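Local coordinates for protein N-alpha-acetyltransferase 35, NatC auxiliary subunit (Saccharomyces cerevisiae, PDB 6YGA) that serves as the auxiliary subunit of the yeast NatC N-terminal acetyltransferase, which acetylates the N-terminal Met of L-A virus Gag protein, at residues Arg408-Phe413 / Asp458-Phe463; Ile223-Ile228 / Ile251-Ser256. All blocks are in the same frame, centred on the assembly; numbering follows the deposited sequence.

How the contacts relate
Read from the N terminus, the chain meets contact 2 first. There Ile251-Ser256 on helix 245-260 returns against Ile223-Ile228 on helix 215-231 and closes a short connection that includes helix 235-238. Well after that connection is complete, contact 1 opens on helix 406-429 and closes when the loop following helix 433-456 comes back to it, a span of 44 intervening residues that is almost entirely helical. The two closures therefore follow in series, neither enclosing nor crossing the other. Their centres are about 40 Å apart and their nearest atoms about 25 Å; contact 2 joins neighbouring helices in one helical region while contact 1 ties helix to loop beside the N-alpha-acetyltransferase 30 subunit.

Contact 1 (Arg408-Phe413 / Asp458-Phe463); sequences RYRQGF and DIYKPF. With EDO (1,2-ethanediol), chain X; EDO (1,2-ethanediol), chain C.
Arg410 reaches from helix 406-429 to Tyr460, and the polar part of the contact rests on this pair. With CG anti to the backbone N (chi1 180°) and the chain extended as far as NE, its guanidinium is carried away from the helix to the loop. Arg410 NH2 gives a weak, bent hydrogen bond to Tyr460 OH at 3.1 Å, with an N-H...O angle of 133°; the guanidinium plane stands 81° from the phenol ring. The stronger partners of both groups come from helix 433-456, where Phe450 O accepts from Arg410 NE and Ser451 O bonds to Tyr460 OH.

Beyond that bond, the methylene Ile459 CG1 makes a loose van der Waals approach to the guanidinium, 4.4 Å from Arg410 NH1.

Aromatic contacts come from outside the two segments: Phe450 makes a cation-pi contact with Arg410, and Phe455 meets the Tyr460 ring edge-to-face.

This loop begins where helix 433-456 ends: Asp458, with positive phi, completes a Schellman motif, and the chain then runs on to helix 465-506. Both segments fall in the part of the sequence assigned to the NAA35-like TPR-repeat family. The turn is also an interface with N-alpha-acetyltransferase 30, since Asp458 O accepts from Arg137 of that subunit and Lys461 forms a salt bridge with its Glu131.

Two 1,2-ethanediol molecules, probably from the crystallisation liquor, supply further partners. The one in chain C spans the end of Arg410, its O1 taking a weak bond from NH2 at 3.3 Å and its O2 another from NH1 at 3.4 Å. The other, in chain X, accepts from Arg408 NH1 through O1 at 3.0 Å. Arg408 NE turns instead to a salt bridge with Glu175.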
ATOM      1  N   ARG B 408       0.100   2.738   3.832  1.00 41.79           N
ATOM      2  CA  ARG B 408       0.506   4.105   3.520  1.00 38.92           C
ATOM      3  C   ARG B 408      -0.004   5.090   4.562  1.00 38.35           C
ATOM      4  O   ARG B 408       0.603   6.149   4.762  1.00 37.76           O
ATOM      5  CB  ARG B 408       0.003   4.505   2.133  1.00 39.81           C
ATOM      6  CG  ARG B 408       0.648   3.747   0.989  1.00 44.28           C
ATOM      7  CD  ARG B 408       2.079   4.195   0.765  1.00 43.57           C
ATOM      8  NE  ARG B 408       2.680   3.545  -0.395  1.00 46.61           N
ATOM      9  CZ  ARG B 408       3.807   3.946  -0.972  1.00 46.03           C
ATOM     10  NH1 ARG B 408       4.455   5.003  -0.497  1.00 46.25           N
ATOM     11  NH2 ARG B 408       4.285   3.299  -2.026  1.00 43.70           N
ATOM     12  N   TYR B 409      -1.117   4.768   5.223  1.00 37.43           N
ATOM     13  CA  TYR B 409      -1.642   5.641   6.267  1.00 36.97           C
ATOM     14  C   TYR B 409      -0.597   5.879   7.350  1.00 37.28           C
ATOM     15  O   TYR B 409      -0.340   7.022   7.740  1.00 36.62           O
ATOM     16  CB  TYR B 409      -2.920   5.034   6.850  1.00 35.00           C
ATOM     17  CG  TYR B 409      -3.510   5.783   8.025  1.00 34.78           C
ATOM     18  CD1 TYR B 409      -4.038   7.063   7.872  1.00 36.49           C
ATOM     19  CD2 TYR B 409      -3.558   5.200   9.283  1.00 33.00           C
ATOM     20  CE1 TYR B 409      -4.587   7.742   8.949  1.00 36.15           C
ATOM     21  CE2 TYR B 409      -4.104   5.867  10.362  1.00 33.16           C
ATOM     22  CZ  TYR B 409      -4.616   7.134  10.192  1.00 37.13           C
ATOM     23  OH  TYR B 409      -5.159   7.789  11.275  1.00 40.10           O
ATOM     24  N   ARG B 410       0.034   4.806   7.831  1.00 37.07           N
ATOM     25  CA  ARG B 410       1.067   4.972   8.848  1.00 34.87           C
ATOM     26  C   ARG B 410       2.304   5.646   8.270  1.00 37.33           C
ATOM     27  O   ARG B 410       2.955   6.448   8.950  1.00 38.81           O
ATOM     28  CB  ARG B 410       1.430   3.623   9.465  1.00 30.55           C
ATOM     29  CG  ARG B 410       2.506   3.720  10.532  1.00 31.19           C
ATOM     30  CD  ARG B 410       2.743   2.392  11.224  1.00 34.61           C
ATOM     31  NE  ARG B 410       3.591   2.552  12.402  1.00 37.47           N
ATOM     32  CZ  ARG B 410       4.914   2.446  12.387  1.00 40.53           C
ATOM     33  NH1 ARG B 410       5.550   2.178  11.252  1.00 39.71           N
ATOM     34  NH2 ARG B 410       5.601   2.611  13.508  1.00 39.80           N
ATOM     35  N   GLN B 411       2.638   5.344   7.011  1.00 36.14           N
ATOM     36  CA  GLN B 411       3.826   5.935   6.403  1.00 36.76           C
ATOM     37  C   GLN B 411       3.670   7.436   6.202  1.00 37.76           C
ATOM     38  O   GLN B 411       4.668   8.164   6.203  1.00 37.64           O
ATOM     39  CB  GLN B 411       4.132   5.241   5.077  1.00 37.67           C
ATOM     40  CG  GLN B 411       4.504   3.778   5.242  1.00 40.39           C
ATOM     41  CD  GLN B 411       4.406   2.985   3.954  1.00 41.55           C
ATOM     42  OE1 GLN B 411       4.597   3.517   2.859  1.00 41.94           O
ATOM     43  NE2 GLN B 411       4.103   1.698   4.081  1.00 40.39           N
ATOM     44  N   GLY B 412       2.438   7.917   6.032  1.00 38.22           N
ATOM     45  CA  GLY B 412       2.228   9.343   5.867  1.00 39.36           C
ATOM     46  C   GLY B 412       2.631  10.150   7.085  1.00 43.88           C
ATOM     47  O   GLY B 412       2.968  11.331   6.969  1.00 44.99           O
ATOM     48  N   PHE B 413       2.612   9.530   8.266  1.00 42.86           N
ATOM     49  CA  PHE B 413       2.960  10.262   9.477  1.00 42.39           C
ATOM     50  C   PHE B 413       4.459  10.493   9.602  1.00 47.03           C
ATOM     51  O   PHE B 413       4.868  11.432  10.293  1.00 47.70           O
ATOM     52  CB  PHE B 413       2.426   9.531  10.710  1.00 38.11           C
ATOM     53  CG  PHE B 413       0.933   9.619  10.866  1.00 35.15           C
ATOM     54  CD1 PHE B 413       0.327  10.815  11.221  1.00 34.96           C
ATOM     55  CD2 PHE B 413       0.136   8.507  10.660  1.00 30.59           C
ATOM     56  CE1 PHE B 413      -1.051  10.896  11.366  1.00 35.42           C
ATOM     57  CE2 PHE B 413      -1.237   8.580  10.804  1.00 33.18           C
ATOM     58  CZ  PHE B 413      -1.833   9.775  11.157  1.00 34.34           C
ATOM     59  N   ASP B 458       1.333  -5.118  12.740  1.00 40.04           N
ATOM     60  CA  ASP B 458       2.252  -6.141  13.243  1.00 43.75           C
ATOM     61  C   ASP B 458       3.704  -5.763  12.964  1.00 39.55           C
ATOM     62  O   ASP B 458       4.545  -6.619  12.685  1.00 41.83           O
ATOM     63  CB  ASP B 458       1.925  -7.522  12.664  1.00 50.77           C
ATOM     64  CG  ASP B 458       0.664  -8.117  13.260  1.00 58.79           C
ATOM     65  OD1 ASP B 458       0.590  -8.214  14.502  1.00 63.96           O
ATOM     66  OD2 ASP B 458      -0.257  -8.474  12.497  1.00 61.02           O
ATOM     67  N   ILE B 459       3.995  -4.464  13.033  1.00 36.57           N
ATOM     68  CA  ILE B 459       5.364  -3.992  12.875  1.00 37.63           C
ATOM     69  C   ILE B 459       6.213  -4.415  14.067  1.00 35.55           C
ATOM     70  O   ILE B 459       7.377  -4.802  13.911  1.00 37.07           O
ATOM     71  CB  ILE B 459       5.372  -2.465  12.683  1.00 42.88           C
ATOM     72  CG1 ILE B 459       4.684  -2.087  11.370  1.00 45.75           C
ATOM     73  CG2 ILE B 459       6.791  -1.926  12.721  1.00 45.26           C
ATOM     74  CD1 ILE B 459       5.342  -2.685  10.145  1.00 47.64           C
ATOM     75  N   TYR B 460       5.645  -4.372  15.268  1.00 32.95           N
ATOM     76  CA  TYR B 460       6.405  -4.600  16.488  1.00 32.37           C
ATOM     77  C   TYR B 460       6.388  -6.072  16.876  1.00 32.83           C
ATOM     78  O   TYR B 460       5.342  -6.727  16.848  1.00 31.48           O
ATOM     79  CB  TYR B 460       5.838  -3.763  17.636  1.00 30.45           C
ATOM     80  CG  TYR B 460       5.564  -2.320  17.279  1.00 32.91           C
ATOM     81  CD1 TYR B 460       6.503  -1.561  16.588  1.00 35.77           C
ATOM     82  CD2 TYR B 460       4.360  -1.719  17.626  1.00 34.07           C
ATOM     83  CE1 TYR B 460       6.251  -0.240  16.258  1.00 36.82           C
ATOM     84  CE2 TYR B 460       4.098  -0.405  17.302  1.00 33.87           C
ATOM     85  CZ  TYR B 460       5.044   0.331  16.618  1.00 36.21           C
ATOM     86  OH  TYR B 460       4.776   1.641  16.299  1.00 34.90           O
ATOM     87  N   LYS B 461       7.551  -6.584  17.253  1.00 34.16           N
ATOM     88  CA  LYS B 461       7.628  -7.943  17.757  1.00 37.57           C
ATOM     89  C   LYS B 461       7.217  -7.974  19.226  1.00 38.55           C
ATOM     90  O   LYS B 461       7.229  -6.943  19.903  1.00 37.41           O
ATOM     91  CB  LYS B 461       9.038  -8.496  17.572  1.00 41.03           C
ATOM     92  CG  LYS B 461       9.384  -8.812  16.123  1.00 43.76           C
ATOM     93  CD  LYS B 461      10.781  -9.402  16.001  1.00 49.08           C
ATOM     94  CE  LYS B 461      10.886 -10.735  16.723  1.00 51.94           C
ATOM     95  NZ  LYS B 461       9.898 -11.725  16.207  1.00 53.30           N
ATOM     96  N   PRO B 462       6.819  -9.145  19.739  1.00 39.73           N
ATOM     97  CA  PRO B 462       6.366  -9.210  21.139  1.00 39.21           C
ATOM     98  C   PRO B 462       7.338  -8.624  22.152  1.00 41.70           C
ATOM     99  O   PRO B 462       6.892  -8.019  23.134  1.00 40.14           O
ATOM    100  CB  PRO B 462       6.157 -10.714  21.355  1.00 39.42           C
ATOM    101  CG  PRO B 462       5.759 -11.213  20.012  1.00 40.06           C
ATOM    102  CD  PRO B 462       6.570 -10.413  19.024  1.00 37.94           C
ATOM    103  N   PHE B 463       8.651  -8.775  21.952  1.00 41.82           N
ATOM    104  CA  PHE B 463       9.584  -8.234  22.936  1.00 40.99           C
ATOM    105  C   PHE B 463       9.636  -6.712  22.902  1.00 39.19           C
ATOM    106  O   PHE B 463      10.058  -6.097  23.887  1.00 40.22           O
ATOM    107  CB  PHE B 463      10.984  -8.833  22.742  1.00 44.15           C
ATOM    108  CG  PHE B 463      11.756  -8.266  21.577  1.00 46.89           C
ATOM    109  CD1 PHE B 463      12.499  -7.101  21.711  1.00 47.03           C
ATOM    110  CD2 PHE B 463      11.782  -8.931  20.362  1.00 47.85           C
ATOM    111  CE1 PHE B 463      13.223  -6.594  20.645  1.00 48.39           C
ATOM    112  CE2 PHE B 463      12.506  -8.431  19.294  1.00 46.54           C
ATOM    113  CZ  PHE B 463      13.225  -7.262  19.435  1.00 46.27           C
TER
HETATM  114  C1  EDO X 813       3.765   8.010   1.959  1.00 70.66           C
HETATM  115  O1  EDO X 813       4.745   7.000   1.691  1.00 71.92           O
HETATM  116  C2  EDO X 813       2.468   7.351   2.414  1.00 68.67           C
HETATM  117  O2  EDO X 813       1.464   8.344   2.660  1.00 67.32           O
HETATM  118  C1  EDO C 823       9.613   2.859  13.421  1.00 68.72           C
HETATM  119  O1  EDO C 823       8.796   2.080  14.301  1.00 66.40           O
HETATM  120  C2  EDO C 823       8.956   2.960  12.048  1.00 70.16           C
HETATM  121  O2  EDO C 823       8.885   1.665  11.442  1.00 70.04           O

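Contact 2 (Ile223-Ile228 / Ile251-Ser256); sequences ILKIII and IENANS
The carboxamide of Asn253 is the flat group that enters this contact, and the aliphatic part of Lys225 lies crosswise to it. No ring takes part and nothing is stacked. The amide carbon, Asn253 CG, lies 4.3 Å from Lys225 CB, and the lysine methylenes farther out continue past the end of the amide. Which way round the amide sits is doubtful, so its oxygen and nitrogen cannot be given separate roles. Lys225 comes toward helix 245-260 at its CB, yet its extended chain leads the ammonium end away again, so that packing here is by methylene groups and not by charge.

Next to it, Ile226 makes the hydrophobic contact. Its side chain and that of Asn253 run antiparallel alongside one another, bringing Ile226 CG1 to 3.6 Å from Asn253 CB. Because CG1 is anti to the carbonyl carbon (chi1 -75°), the long branch swings over the backbone of the facing helix, where Ile226 CD1 comes within 4.0 Å of Ala254 N. Ala254 CB lies 4.6 Å from Ile226 CD1, so the alanine methyl packs loosely beside that branch.

Helices 215-231 and 245-260 form an antiparallel pair, consecutive but for the short helix 235-238; the two segments meet at 149° and their axes approach to 9.3 Å. Ile226 and Asn253 hold the closest pair of CA atoms, at 6.5 Å. No hydrogen bond passes between the segments. Within helix 245-260, Glu252 O accepts from both Ser256 N and Ser256 OG; Ser256 OG is 3.1 Å from Glu252 O and sits above the carbonyl plane. Other helices pack around the pair: Ile223 and Ile227 rest on Leu97 of helix 85-104, Lys225 touches Leu204 of helix 193-209, and Ala254 meets Ile301 of helix 298-311.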
ATOM      1  N   ILE B 223     -27.624  -5.754 -16.152  1.00 69.78           N
ATOM      2  CA  ILE B 223     -26.246  -5.411 -16.498  1.00 67.09           C
ATOM      3  C   ILE B 223     -26.192  -4.037 -17.152  1.00 68.35           C
ATOM      4  O   ILE B 223     -25.351  -3.197 -16.809  1.00 69.02           O
ATOM      5  CB  ILE B 223     -25.639  -6.495 -17.408  1.00 65.34           C
ATOM      6  CG1 ILE B 223     -25.325  -7.758 -16.606  1.00 65.56           C
ATOM      7  CG2 ILE B 223     -24.391  -5.984 -18.102  1.00 62.52           C
ATOM      8  CD1 ILE B 223     -24.787  -8.892 -17.449  1.00 66.24           C
ATOM      9  N   LEU B 224     -27.105  -3.783 -18.094  1.00 69.64           N
ATOM     10  CA  LEU B 224     -27.118  -2.505 -18.797  1.00 70.39           C
ATOM     11  C   LEU B 224     -27.346  -1.343 -17.836  1.00 68.97           C
ATOM     12  O   LEU B 224     -26.686  -0.303 -17.942  1.00 68.12           O
ATOM     13  CB  LEU B 224     -28.192  -2.523 -19.885  1.00 75.10           C
ATOM     14  CG  LEU B 224     -27.816  -1.900 -21.230  1.00 78.73           C
ATOM     15  CD1 LEU B 224     -26.641  -2.623 -21.826  1.00 78.64           C
ATOM     16  CD2 LEU B 224     -28.980  -1.962 -22.185  1.00 83.32           C
ATOM     17  N   LYS B 225     -28.274  -1.500 -16.890  1.00 67.68           N
ATOM     18  CA  LYS B 225     -28.543  -0.421 -15.943  1.00 64.65           C
ATOM     19  C   LYS B 225     -27.382  -0.234 -14.975  1.00 61.48           C
ATOM     20  O   LYS B 225     -27.103   0.891 -14.544  1.00 58.95           O
ATOM     21  CB  LYS B 225     -29.835  -0.693 -15.177  1.00 63.28           C
ATOM     22  CG  LYS B 225     -31.095  -0.695 -16.024  1.00 64.36           C
ATOM     23  CD  LYS B 225     -32.325  -0.896 -15.152  1.00 65.58           C
ATOM     24  CE  LYS B 225     -33.609  -0.761 -15.956  1.00 70.14           C
ATOM     25  NZ  LYS B 225     -34.823  -0.915 -15.105  1.00 73.51           N
ATOM     26  N   ILE B 226     -26.703  -1.327 -14.613  1.00 60.94           N
ATOM     27  CA  ILE B 226     -25.517  -1.224 -13.764  1.00 57.27           C
ATOM     28  C   ILE B 226     -24.446  -0.390 -14.456  1.00 55.89           C
ATOM     29  O   ILE B 226     -23.839   0.503 -13.851  1.00 53.82           O
ATOM     30  CB  ILE B 226     -24.991  -2.626 -13.396  1.00 55.57           C
ATOM     31  CG1 ILE B 226     -25.874  -3.281 -12.332  1.00 56.40           C
ATOM     32  CG2 ILE B 226     -23.552  -2.555 -12.904  1.00 51.09           C
ATOM     33  CD1 ILE B 226     -25.386  -4.652 -11.902  1.00 55.58           C
ATOM     34  N   ILE B 227     -24.214  -0.657 -15.744  1.00 56.70           N
ATOM     35  CA  ILE B 227     -23.212   0.094 -16.494  1.00 57.24           C
ATOM     36  C   ILE B 227     -23.569   1.575 -16.534  1.00 59.42           C
ATOM     37  O   ILE B 227     -22.697   2.441 -16.402  1.00 58.81           O
ATOM     38  CB  ILE B 227     -23.052  -0.499 -17.908  1.00 56.50           C
ATOM     39  CG1 ILE B 227     -22.551  -1.945 -17.817  1.00 56.50           C
ATOM     40  CG2 ILE B 227     -22.096   0.338 -18.745  1.00 54.98           C
ATOM     41  CD1 ILE B 227     -22.322  -2.611 -19.158  1.00 57.94           C
ATOM     42  N   ILE B 228     -24.859   1.889 -16.693  1.00 61.33           N
ATOM     43  CA  ILE B 228     -25.304   3.282 -16.668  1.00 59.68           C
ATOM     44  C   ILE B 228     -24.944   3.935 -15.338  1.00 58.10           C
ATOM     45  O   ILE B 228     -24.491   5.085 -15.295  1.00 55.27           O
ATOM     46  CB  ILE B 228     -26.816   3.364 -16.951  1.00 59.47           C
ATOM     47  CG1 ILE B 228     -27.101   3.014 -18.413  1.00 61.12           C
ATOM     48  CG2 ILE B 228     -27.361   4.743 -16.600  1.00 58.10           C
ATOM     49  CD1 ILE B 228     -28.561   3.096 -18.795  1.00 62.12           C
ATOM     50  N   ILE B 251     -27.072  -0.564  -6.279  1.00 60.35           N
ATOM     51  CA  ILE B 251     -27.212  -1.565  -5.226  1.00 61.58           C
ATOM     52  C   ILE B 251     -28.377  -2.502  -5.531  1.00 67.40           C
ATOM     53  O   ILE B 251     -28.255  -3.727  -5.412  1.00 71.78           O
ATOM     54  CB  ILE B 251     -27.381  -0.879  -3.858  1.00 58.29           C
ATOM     55  CG1 ILE B 251     -26.095  -0.149  -3.464  1.00 55.95           C
ATOM     56  CG2 ILE B 251     -27.775  -1.889  -2.792  1.00 56.66           C
ATOM     57  CD1 ILE B 251     -26.249   0.779  -2.271  1.00 53.80           C
ATOM     58  N   GLU B 252     -29.522  -1.940  -5.929  1.00 68.74           N
ATOM     59  CA  GLU B 252     -30.697  -2.760  -6.215  1.00 73.40           C
ATOM     60  C   GLU B 252     -30.419  -3.742  -7.344  1.00 71.05           C
ATOM     61  O   GLU B 252     -30.739  -4.933  -7.241  1.00 72.92           O
ATOM     62  CB  GLU B 252     -31.886  -1.867  -6.569  1.00 80.80           C
ATOM     63  CG  GLU B 252     -32.287  -0.896  -5.474  1.00 87.36           C
ATOM     64  CD  GLU B 252     -33.215   0.190  -5.978  1.00 92.93           C
ATOM     65  OE1 GLU B 252     -33.485   0.221  -7.197  1.00 96.05           O
ATOM     66  OE2 GLU B 252     -33.669   1.015  -5.156  1.00 94.71           O
ATOM     67  N   ASN B 253     -29.820  -3.260  -8.434  1.00 68.60           N
ATOM     68  CA  ASN B 253     -29.577  -4.124  -9.584  1.00 70.75           C
ATOM     69  C   ASN B 253     -28.520  -5.176  -9.275  1.00 68.35           C
ATOM     70  O   ASN B 253     -28.616  -6.313  -9.750  1.00 68.98           O
ATOM     71  CB  ASN B 253     -29.173  -3.285 -10.792  1.00 72.11           C
ATOM     72  CG  ASN B 253     -30.321  -2.462 -11.332  1.00 75.21           C
ATOM     73  OD1 ASN B 253     -31.099  -1.889 -10.571  1.00 75.66           O
ATOM     74  ND2 ASN B 253     -30.447  -2.417 -12.649  1.00 77.46           N
ATOM     75  N   ALA B 254     -27.506  -4.821  -8.482  1.00 65.03           N
ATOM     76  CA  ALA B 254     -26.512  -5.811  -8.087  1.00 63.43           C
ATOM     77  C   ALA B 254     -27.135  -6.896  -7.217  1.00 66.20           C
ATOM     78  O   ALA B 254     -26.776  -8.073  -7.326  1.00 69.78           O
ATOM     79  CB  ALA B 254     -25.349  -5.135  -7.361  1.00 59.58           C
ATOM     80  N   ASN B 255     -28.081  -6.518  -6.351  1.00 66.52           N
ATOM     81  CA  ASN B 255     -28.759  -7.507  -5.519  1.00 69.52           C
ATOM     82  C   ASN B 255     -29.642  -8.427  -6.354  1.00 70.73           C
ATOM     83  O   ASN B 255     -29.714  -9.633  -6.091  1.00 70.45           O
ATOM     84  CB  ASN B 255     -29.587  -6.813  -4.436  1.00 73.41           C
ATOM     85  CG  ASN B 255     -28.786  -6.525  -3.180  1.00 76.86           C
ATOM     86  OD1 ASN B 255     -27.954  -7.331  -2.763  1.00 80.42           O
ATOM     87  ND2 ASN B 255     -29.036  -5.373  -2.569  1.00 77.14           N
ATOM     88  N   SER B 256     -30.327  -7.876  -7.360  1.00 71.16           N
ATOM     89  CA  SER B 256     -31.195  -8.701  -8.195  1.00 75.01           C
ATOM     90  C   SER B 256     -30.386  -9.711  -8.999  1.00 74.87           C
ATOM     91  O   SER B 256     -30.810 -10.860  -9.169  1.00 76.41           O
ATOM     92  CB  SER B 256     -32.028  -7.816  -9.121  1.00 75.93           C
ATOM     93  OG  SER B 256     -32.809  -6.895  -8.381  1.00 75.67           O
TER